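Long-range contacts in protein HIRA (Homo sapiens, PDB 5YJE), which cooperates with ASF1A to promote replication-independent chromatin assembly and is required for the periodic repression of histone gene transcription during the cell cycle: residues S94-A99 / V108-R113; L131-S136 / A147-A152; E169-I174 / S210-V215; M180-I185 / P193-S198. All blocks are in the same frame, centred on the assembly; numbering follows the deposited sequence.

How the interactions relate
Four contacts illustrate how four-stranded antiparallel sheets are held in a row in the C-terminal part of HIRA. Interactions 1, 2 and 4 are hairpins opening three successive sheets. Interaction 3 joins the last strand of the third sheet and the helix after it to the last strand of the fourth, enclosing interaction 4 in its loop. Centres lie about 11 Å (1 and 2), 16 Å (2 and 3) and 11 Å (3 and 4) apart, each pair touching; 2 also touches 4 (about 17 Å). Interaction 1 touches neither 3 nor 4, nearest atoms about 14 and 12 Å away. Interactions 1 and 3 also reach other subunits of the trimer, the sheet itself running on at 3.

Interaction 1 (S94-A99 / V108-R113); sequences SRILTA and VACEKR
The carbonyl oxygen of Ala109 is gripped by two backbone amides at once, the mark of a classic beta bulge, here in the hairpin of strands 96-101 and 105-110. Leu97 N approaches Ala109 O to 2.7 Å in the carbonyl plane, while Thr98 N, 3.2 Å from the same Ala109 O, is tilted somewhat from that plane. The additional residue shifts the pairing by one: Ile96 faces Cys110 and Ala99 faces Val108 as non-hydrogen-bonded pairs, whereas Ala109 N donates to Thr98 O. On the sheet face shared by those two pairs, the CG2 branch of Ile96 meets Val108 CB at 3.8 Å and its CG1 branch touches Cys110 SG; Leu79 of strand 74-83 packs against Ile96 and Val108. Beyond the paired strands, Glu111 N still donates to Arg95 O at 3.1 Å. The Arg95 chain bends twice, at chi2 and at chi3 (-75°), which lays one face of its guanidinium against the Glu111 carboxylate with the planes 71° apart. The salt bridge from Arg95 NH2 to Glu111 OE1, 3.0 Å, is therefore one of charges alone, with no N-H aimed at the oxygen. A methionine in place of Arg95 would lack the charge and would probably leave the Glu111 carboxylate without its mate. The extended Glu111 chain crosses Leu97 at about a right angle, its CG 3.9 Å from Leu97 CD1.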
# COMPACT_ATOMS: atom_id res chain seq x y z
N SER B 94 29.06 2.28 -12.25
CA SER B 94 29.56 1.32 -11.27
C SER B 94 29.58 -0.07 -11.88
O SER B 94 28.95 -0.33 -12.91
CB SER B 94 28.74 1.32 -9.96
OG SER B 94 27.37 1.19 -10.23
N ARG B 95 30.34 -0.97 -11.25
CA ARG B 95 30.47 -2.32 -11.77
C ARG B 95 29.14 -3.06 -11.76
O ARG B 95 28.40 -3.04 -10.77
CB ARG B 95 31.51 -3.10 -10.96
CG ARG B 95 32.82 -2.36 -10.83
CD ARG B 95 34.03 -3.25 -11.09
NE ARG B 95 34.35 -4.17 -10.01
CZ ARG B 95 34.78 -3.80 -8.81
NH1 ARG B 95 35.09 -4.71 -7.89
NH2 ARG B 95 34.89 -2.51 -8.51
N ILE B 96 28.82 -3.69 -12.89
CA ILE B 96 27.64 -4.54 -13.00
C ILE B 96 27.96 -5.92 -12.43
O ILE B 96 28.90 -6.59 -12.87
CB ILE B 96 27.17 -4.63 -14.45
CG1 ILE B 96 26.81 -3.23 -14.95
CG2 ILE B 96 25.97 -5.59 -14.57
CD1 ILE B 96 26.79 -3.08 -16.47
N LEU B 97 27.16 -6.35 -11.44
CA LEU B 97 27.31 -7.63 -10.76
C LEU B 97 26.46 -8.72 -11.41
O LEU B 97 26.95 -9.84 -11.63
CB LEU B 97 26.92 -7.49 -9.29
CG LEU B 97 27.86 -6.64 -8.44
CD1 LEU B 97 27.32 -6.44 -6.99
CD2 LEU B 97 29.26 -7.29 -8.46
N THR B 98 25.20 -8.44 -11.73
CA THR B 98 24.44 -9.45 -12.46
C THR B 98 23.43 -8.73 -13.34
O THR B 98 23.32 -7.51 -13.32
CB THR B 98 23.75 -10.48 -11.51
OG1 THR B 98 23.06 -11.46 -12.29
CG2 THR B 98 22.72 -9.84 -10.57
N ALA B 99 22.67 -9.51 -14.09
CA ALA B 99 21.76 -8.93 -15.06
C ALA B 99 20.65 -9.92 -15.37
O ALA B 99 20.79 -11.12 -15.15
CB ALA B 99 22.51 -8.52 -16.34
N VAL B 108 20.05 -4.45 -14.75
CA VAL B 108 21.37 -4.79 -14.23
C VAL B 108 21.40 -4.38 -12.77
O VAL B 108 20.83 -3.36 -12.38
CB VAL B 108 22.53 -4.12 -15.01
CG1 VAL B 108 22.65 -4.69 -16.44
CG2 VAL B 108 22.36 -2.63 -15.05
N ALA B 109 22.08 -5.18 -11.97
CA ALA B 109 22.36 -4.81 -10.59
C ALA B 109 23.87 -4.62 -10.44
O ALA B 109 24.66 -5.43 -10.94
CB ALA B 109 21.83 -5.85 -9.60
N CYS B 110 24.21 -3.53 -9.76
CA CYS B 110 25.54 -2.96 -9.65
C CYS B 110 25.91 -2.83 -8.18
O CYS B 110 25.05 -2.68 -7.31
CB CYS B 110 25.61 -1.55 -10.30
SG CYS B 110 25.07 -1.48 -12.03
N GLU B 111 27.23 -2.82 -7.95
CA GLU B 111 27.80 -2.49 -6.65
C GLU B 111 27.23 -1.17 -6.15
O GLU B 111 26.76 -0.35 -6.95
CB GLU B 111 29.32 -2.40 -6.72
CG GLU B 111 30.00 -3.66 -7.20
CD GLU B 111 31.51 -3.49 -7.25
OE1 GLU B 111 31.98 -2.43 -7.71
OE2 GLU B 111 32.23 -4.42 -6.81
N LYS B 112 27.32 -0.94 -4.83
CA LYS B 112 26.63 0.18 -4.18
C LYS B 112 25.11 0.00 -4.25
O LYS B 112 24.36 0.99 -4.25
CB LYS B 112 27.04 1.55 -4.76
CG LYS B 112 28.48 1.96 -4.51
N ARG B 113 24.69 -1.27 -4.39
CA ARG B 113 23.31 -1.70 -4.19
C ARG B 113 22.35 -1.01 -5.14
O ARG B 113 21.24 -0.61 -4.75
CB ARG B 113 22.87 -1.50 -2.73
CG ARG B 113 23.59 -2.38 -1.73
CD ARG B 113 23.81 -1.67 -0.39
NE ARG B 113 22.56 -1.23 0.18
CZ ARG B 113 22.41 -0.12 0.91
NH1 ARG B 113 23.45 0.67 1.18
NH2 ARG B 113 21.19 0.19 1.37

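Interaction 2 (L131-S136 / A147-A152); sequences LPSPIS and ALTAAA
Ser133 OG sits tightly against the start of the type I turn Thr149-Ala152, only 3.0 Å from Thr149 CB, and takes a nearly straight hydrogen bond from Ala151 N at 3.2 Å. It reaches this place because its chi1 of 72° sets OG between the backbone N and the carbonyl carbon. Next along the chain, Pro134 O receives Ala150 N at 2.8 Å, almost head-on to the carbonyl. A third bond, from Ser136 N to Leu148 O, leads into the hairpin of strands 135-141 and 144-149, where Ile135 and Thr149 form a non-hydrogen-bonded antiparallel pair whose side chains diverge.

The apolar contacts are sparser. Ile135 CD1 rests on Ala147 CB at 3.7 Å, but Leu131 CD2 comes no closer than 4.1 Å to that same Ala147 CB, with Trp157 packing on both Leu131 and Ala147. On the solvent side, exposed Ala151 offers its methyl to Ser133.

An alanine at Ser133 would lack the hydroxyl and would probably leave Ala151 N without its acceptor. Thr149 OG1 and Ser136 OG bond outward, to Thr153 OG1 and Pro42 O. With three bonds, to Ser133 OG, Pro134 O and Leu148 O, the contact appears defined more by directional polar bonds than by bulk.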
# COMPACT_ATOMS: atom_id res chain seq x y z
N LEU B 131 18.74 -0.44 -3.52
CA LEU B 131 18.22 -1.64 -2.88
C LEU B 131 18.59 -1.63 -1.41
O LEU B 131 19.60 -1.04 -1.02
CB LEU B 131 18.81 -2.89 -3.54
CG LEU B 131 18.50 -3.18 -5.01
CD1 LEU B 131 19.41 -4.32 -5.53
CD2 LEU B 131 17.02 -3.53 -5.18
N PRO B 132 17.77 -2.25 -0.56
CA PRO B 132 18.06 -2.23 0.88
C PRO B 132 19.31 -3.01 1.27
O PRO B 132 19.87 -2.77 2.35
CB PRO B 132 16.80 -2.84 1.50
CG PRO B 132 16.19 -3.68 0.38
CD PRO B 132 16.47 -2.88 -0.86
N SER B 133 19.78 -3.92 0.42
CA SER B 133 21.01 -4.67 0.64
C SER B 133 21.51 -5.12 -0.72
O SER B 133 20.82 -4.93 -1.73
CB SER B 133 20.76 -5.86 1.60
OG SER B 133 20.03 -6.90 1.01
N PRO B 134 22.73 -5.70 -0.80
CA PRO B 134 23.27 -6.05 -2.12
C PRO B 134 22.42 -7.09 -2.83
O PRO B 134 21.76 -7.93 -2.21
CB PRO B 134 24.67 -6.60 -1.83
CG PRO B 134 25.06 -5.99 -0.52
CD PRO B 134 23.74 -5.87 0.26
N ILE B 135 22.42 -6.99 -4.16
CA ILE B 135 21.71 -7.95 -4.99
C ILE B 135 22.24 -9.37 -4.77
O ILE B 135 23.42 -9.58 -4.44
CB ILE B 135 21.83 -7.56 -6.48
CG1 ILE B 135 20.84 -8.36 -7.33
CG2 ILE B 135 23.34 -7.72 -6.97
CD1 ILE B 135 19.37 -8.09 -7.01
N SER B 136 21.36 -10.34 -4.95
CA SER B 136 21.74 -11.74 -5.10
C SER B 136 21.33 -12.27 -6.47
O SER B 136 22.19 -12.70 -7.23
CB SER B 136 21.14 -12.60 -3.97
OG SER B 136 21.66 -13.93 -4.00
N ALA B 147 13.93 -8.50 -7.69
CA ALA B 147 15.24 -8.52 -7.07
C ALA B 147 15.17 -9.28 -5.75
O ALA B 147 14.33 -8.97 -4.89
CB ALA B 147 15.76 -7.10 -6.86
N LEU B 148 16.04 -10.27 -5.59
CA LEU B 148 16.26 -10.98 -4.33
C LEU B 148 17.60 -10.54 -3.76
O LEU B 148 18.64 -10.70 -4.42
CB LEU B 148 16.25 -12.50 -4.53
CG LEU B 148 15.00 -13.36 -4.30
CD1 LEU B 148 13.97 -13.21 -5.40
CD2 LEU B 148 15.40 -14.81 -4.20
N THR B 149 17.60 -10.01 -2.54
CA THR B 149 18.78 -9.39 -1.97
C THR B 149 19.48 -10.31 -0.97
O THR B 149 18.94 -11.33 -0.51
CB THR B 149 18.43 -8.05 -1.29
OG1 THR B 149 17.56 -8.28 -0.18
CG2 THR B 149 17.77 -7.10 -2.28
N ALA B 150 20.72 -9.94 -0.64
CA ALA B 150 21.51 -10.73 0.31
C ALA B 150 20.77 -10.91 1.63
O ALA B 150 20.82 -11.97 2.24
CB ALA B 150 22.86 -10.08 0.58
N ALA B 151 20.08 -9.87 2.08
CA ALA B 151 19.34 -9.97 3.32
C ALA B 151 18.14 -10.92 3.20
O ALA B 151 17.45 -11.15 4.20
CB ALA B 151 18.91 -8.56 3.76
N ALA B 152 17.91 -11.48 2.01
CA ALA B 152 16.79 -12.35 1.71
C ALA B 152 15.46 -11.59 1.74
O ALA B 152 14.45 -12.08 2.26
CB ALA B 152 16.76 -13.56 2.65

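Interaction 3 (E169-I174 / S210-V215); sequences ESLHSI and STWNLV
The methyl CD1 of Ile174 presses almost straight down on the indole of Trp212, a CH-pi contact unusually close at 3.3 Å from CD1 to the centroid of the six-membered ring and only 14° off the ring normal. It joins two successive four-stranded antiparallel sheets: Trp212 lies on strand 211-217, an outermost strand of its sheet within this chain, while Ile174 belongs to the short helix 172-175 that follows strand 163-170, likewise outermost in the preceding sheet. The two side chains cross at about a right angle, and CG1 of Ile174, anti to its carbonyl carbon (chi1 -73°), carries the methyl over the ring.

At the rim of the indole the chemistry is polar. Trp212 NE1 donates to Ser170 O at 3.3 Å, the oxygen standing somewhat out of the ring plane, so the bond probably limits how far the ring can turn while the methyl packs on its face. Leu171 adds CD2, 3.4 Å from Trp212 CZ2, in an oblique approach, and Phe205 meets the indole edge-to-face.

The backbone of Trp212 and Asn213 pairs antiparallel with a strand of the third subunit, continuing the sheet across the interface of the trimer. Ser210 OG is hydrogen-bonded to Lys167 NZ of that subunit. Just before the helix, Ser170 folds into an ST turn, its OG accepting from His172 N at 3.0 Å.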
# COMPACT_ATOMS: atom_id res chain seq x y z
N GLU B 169 9.69 -8.07 0.69
CA GLU B 169 9.16 -9.12 1.57
C GLU B 169 10.29 -10.03 2.01
O GLU B 169 10.99 -10.59 1.17
CB GLU B 169 8.09 -9.93 0.86
CG GLU B 169 6.85 -9.13 0.65
CD GLU B 169 6.19 -8.71 1.97
OE1 GLU B 169 6.11 -9.54 2.90
OE2 GLU B 169 5.74 -7.55 2.05
N SER B 170 10.44 -10.20 3.31
CA SER B 170 11.40 -11.17 3.80
C SER B 170 11.03 -12.58 3.34
O SER B 170 9.85 -12.96 3.29
CB SER B 170 11.50 -11.13 5.31
OG SER B 170 12.42 -12.13 5.74
N LEU B 171 12.05 -13.34 2.94
CA LEU B 171 11.90 -14.76 2.65
C LEU B 171 12.12 -15.63 3.88
O LEU B 171 12.18 -16.86 3.76
CB LEU B 171 12.87 -15.17 1.53
CG LEU B 171 12.52 -14.72 0.12
CD1 LEU B 171 13.55 -15.28 -0.87
CD2 LEU B 171 11.15 -15.23 -0.25
N HIS B 172 12.23 -15.02 5.06
CA HIS B 172 12.57 -15.77 6.26
C HIS B 172 11.48 -16.76 6.64
O HIS B 172 11.76 -17.91 7.01
CB HIS B 172 12.84 -14.79 7.41
CG HIS B 172 13.02 -15.44 8.74
ND1 HIS B 172 14.11 -16.24 9.03
CD2 HIS B 172 12.26 -15.42 9.86
CE1 HIS B 172 14.02 -16.67 10.28
NE2 HIS B 172 12.90 -16.18 10.81
N SER B 173 10.22 -16.34 6.53
CA SER B 173 9.09 -17.21 6.85
C SER B 173 9.13 -18.50 6.04
O SER B 173 8.92 -19.58 6.57
CB SER B 173 7.79 -16.46 6.57
OG SER B 173 6.78 -16.91 7.41
N ILE B 174 9.41 -18.38 4.74
CA ILE B 174 9.45 -19.53 3.84
C ILE B 174 10.68 -20.39 4.09
O ILE B 174 10.63 -21.61 3.94
CB ILE B 174 9.42 -19.00 2.40
CG1 ILE B 174 8.04 -18.47 2.06
CG2 ILE B 174 9.89 -20.06 1.38
CD1 ILE B 174 8.04 -17.96 0.67
N SER B 210 -1.12 -9.38 0.20
CA SER B 210 0.17 -9.06 0.81
C SER B 210 0.65 -10.19 1.71
O SER B 210 1.15 -9.97 2.81
CB SER B 210 0.14 -7.73 1.56
OG SER B 210 1.39 -7.09 1.45
N THR B 211 0.53 -11.42 1.20
CA THR B 211 0.76 -12.63 1.97
C THR B 211 1.60 -13.61 1.17
O THR B 211 1.48 -13.71 -0.05
CB THR B 211 -0.57 -13.33 2.36
OG1 THR B 211 -1.39 -13.48 1.19
CG2 THR B 211 -1.35 -12.57 3.42
N TRP B 212 2.42 -14.36 1.89
CA TRP B 212 2.85 -15.66 1.41
C TRP B 212 1.69 -16.64 1.52
O TRP B 212 1.06 -16.77 2.58
CB TRP B 212 4.03 -16.13 2.22
CG TRP B 212 5.25 -15.34 1.89
CD1 TRP B 212 5.91 -14.47 2.70
CD2 TRP B 212 5.94 -15.34 0.63
NE1 TRP B 212 6.99 -13.93 2.03
CE2 TRP B 212 7.03 -14.45 0.76
CE3 TRP B 212 5.75 -16.00 -0.60
CZ2 TRP B 212 7.93 -14.20 -0.29
CZ3 TRP B 212 6.64 -15.77 -1.62
CH2 TRP B 212 7.72 -14.87 -1.47
N ASN B 213 1.39 -17.32 0.41
CA ASN B 213 0.30 -18.28 0.34
C ASN B 213 0.81 -19.64 -0.12
O ASN B 213 1.51 -19.73 -1.13
CB ASN B 213 -0.81 -17.82 -0.59
CG ASN B 213 -1.39 -16.49 -0.19
OD1 ASN B 213 -1.10 -15.47 -0.80
ND2 ASN B 213 -2.17 -16.49 0.89
N LEU B 214 0.41 -20.68 0.60
CA LEU B 214 0.69 -22.06 0.23
C LEU B 214 -0.26 -22.49 -0.89
O LEU B 214 -1.45 -22.68 -0.66
CB LEU B 214 0.53 -22.97 1.44
CG LEU B 214 0.88 -24.42 1.18
CD1 LEU B 214 2.41 -24.58 1.01
CD2 LEU B 214 0.35 -25.28 2.31
N VAL B 215 0.27 -22.65 -2.09
CA VAL B 215 -0.52 -23.01 -3.26
C VAL B 215 -0.27 -24.42 -3.72
O VAL B 215 -0.87 -24.86 -4.70
CB VAL B 215 -0.27 -22.03 -4.42
CG1 VAL B 215 -0.63 -20.64 -3.99
CG2 VAL B 215 1.21 -22.08 -4.87

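Interaction 4 (M180-I185 / P193-S198); sequences MTVSQI and PVMNLS
Asn196 O accepts from two consecutive amides, Ser183 N and Gln184 N, which makes a classic beta bulge at the open end of the hairpin of strands 184-187 and 193-196. The bond from Gln184 N is sound, 3.1 Å to Asn196 O and directed at a lone pair, while that from Ser183 N is weak. Asn196 N returns a bond to Gln184 O at 2.9 Å, closing the hydrogen-bonded pair. One step on, Ile185 CA makes a CA-H...O contact with Val194 O at 3.4 Å.

Apolar packing fills the face carrying Ile185 and Met195, whose side chains lie side by side. The Met195 chain bends at chi2 (-89°) and again at chi3, which swings CE back to 3.6 Å from Ile185 CG2. Val182 extends the patch, CG1 towards Met195 CB and CG2 obliquely against Leu197 CD2. Ile174 of helix 172-175 packs on Met195 and Leu197, and Ile185 reaches Leu148 of strand 144-149 in the preceding sheet.

Polar side chains gather at the exposed end of the hairpin, where Thr181 OG1 is hydrogen-bonded to Asp179 and Ser198 OG makes a weak bond to that same carboxylate. Between the two segments there, Ser183 OG lies 3.5 Å from Ser198 CB.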
# COMPACT_ATOMS: atom_id res chain seq x y z
N MET B 180 17.51 -24.91 3.68
CA MET B 180 18.28 -23.75 3.24
C MET B 180 18.26 -23.52 1.73
O MET B 180 19.10 -22.78 1.24
CB MET B 180 19.77 -23.79 3.64
CG MET B 180 20.22 -24.59 4.87
SD MET B 180 21.85 -25.39 4.61
CE MET B 180 22.94 -24.05 4.08
N THR B 181 17.38 -24.16 0.97
CA THR B 181 17.38 -23.98 -0.47
C THR B 181 15.98 -23.72 -0.97
O THR B 181 15.00 -23.86 -0.24
CB THR B 181 17.97 -25.18 -1.25
OG1 THR B 181 17.07 -26.28 -1.19
CG2 THR B 181 19.35 -25.58 -0.75
N VAL B 182 15.92 -23.29 -2.23
CA VAL B 182 14.68 -23.13 -2.98
C VAL B 182 14.94 -23.73 -4.35
O VAL B 182 15.77 -23.20 -5.10
CB VAL B 182 14.25 -21.66 -3.12
CG1 VAL B 182 13.04 -21.56 -4.06
CG2 VAL B 182 13.94 -21.05 -1.76
N SER B 183 14.21 -24.80 -4.68
CA SER B 183 14.51 -25.60 -5.87
C SER B 183 14.21 -24.81 -7.13
O SER B 183 15.00 -24.82 -8.08
CB SER B 183 13.70 -26.90 -5.87
OG SER B 183 13.57 -27.44 -4.56
N GLN B 184 13.05 -24.15 -7.17
CA GLN B 184 12.72 -23.34 -8.34
C GLN B 184 12.09 -22.03 -7.90
O GLN B 184 11.43 -21.94 -6.85
CB GLN B 184 11.76 -24.07 -9.30
CG GLN B 184 12.43 -25.18 -10.13
CD GLN B 184 12.26 -26.57 -9.51
OE1 GLN B 184 11.23 -26.86 -8.88
NE2 GLN B 184 13.26 -27.43 -9.68
N ILE B 185 12.29 -21.01 -8.74
CA ILE B 185 11.76 -19.67 -8.55
C ILE B 185 11.08 -19.25 -9.84
O ILE B 185 11.73 -19.20 -10.89
CB ILE B 185 12.86 -18.67 -8.18
CG1 ILE B 185 13.36 -18.93 -6.75
CG2 ILE B 185 12.32 -17.25 -8.29
CD1 ILE B 185 14.38 -17.91 -6.26
N PRO B 193 5.64 -13.76 -7.49
CA PRO B 193 6.74 -14.69 -7.22
C PRO B 193 6.25 -15.98 -6.59
O PRO B 193 5.40 -16.00 -5.69
CB PRO B 193 7.64 -13.90 -6.27
CG PRO B 193 6.71 -12.96 -5.55
CD PRO B 193 5.51 -12.73 -6.44
N VAL B 194 6.84 -17.08 -7.07
CA VAL B 194 6.56 -18.43 -6.60
C VAL B 194 7.89 -19.07 -6.21
O VAL B 194 8.86 -19.03 -6.98
CB VAL B 194 5.84 -19.26 -7.67
CG1 VAL B 194 5.44 -20.60 -7.13
CG2 VAL B 194 4.62 -18.50 -8.16
N MET B 195 7.93 -19.66 -5.02
CA MET B 195 9.07 -20.38 -4.46
C MET B 195 8.65 -21.84 -4.32
O MET B 195 7.77 -22.17 -3.51
CB MET B 195 9.47 -19.78 -3.12
CG MET B 195 9.59 -18.27 -3.14
SD MET B 195 11.24 -17.70 -3.60
CE MET B 195 10.87 -16.74 -5.06
N ASN B 196 9.26 -22.71 -5.12
CA ASN B 196 9.05 -24.14 -5.05
C ASN B 196 10.19 -24.74 -4.23
O ASN B 196 11.35 -24.76 -4.69
CB ASN B 196 8.99 -24.77 -6.44
CG ASN B 196 8.05 -25.94 -6.51
OD1 ASN B 196 6.90 -25.81 -6.81
ND2 ASN B 196 8.53 -27.11 -6.14
N LEU B 197 9.87 -25.21 -3.02
CA LEU B 197 10.81 -25.78 -2.07
C LEU B 197 11.01 -27.28 -2.31
O LEU B 197 10.15 -27.98 -2.88
CB LEU B 197 10.34 -25.55 -0.64
CG LEU B 197 10.04 -24.12 -0.17
CD1 LEU B 197 9.75 -24.10 1.33
CD2 LEU B 197 11.17 -23.19 -0.49
N SER B 198 12.15 -27.78 -1.84
CA SER B 198 12.49 -29.18 -2.06
C SER B 198 11.58 -30.13 -1.29
O SER B 198 11.43 -31.28 -1.69
CB SER B 198 13.95 -29.44 -1.68
OG SER B 198 14.14 -29.34 -0.28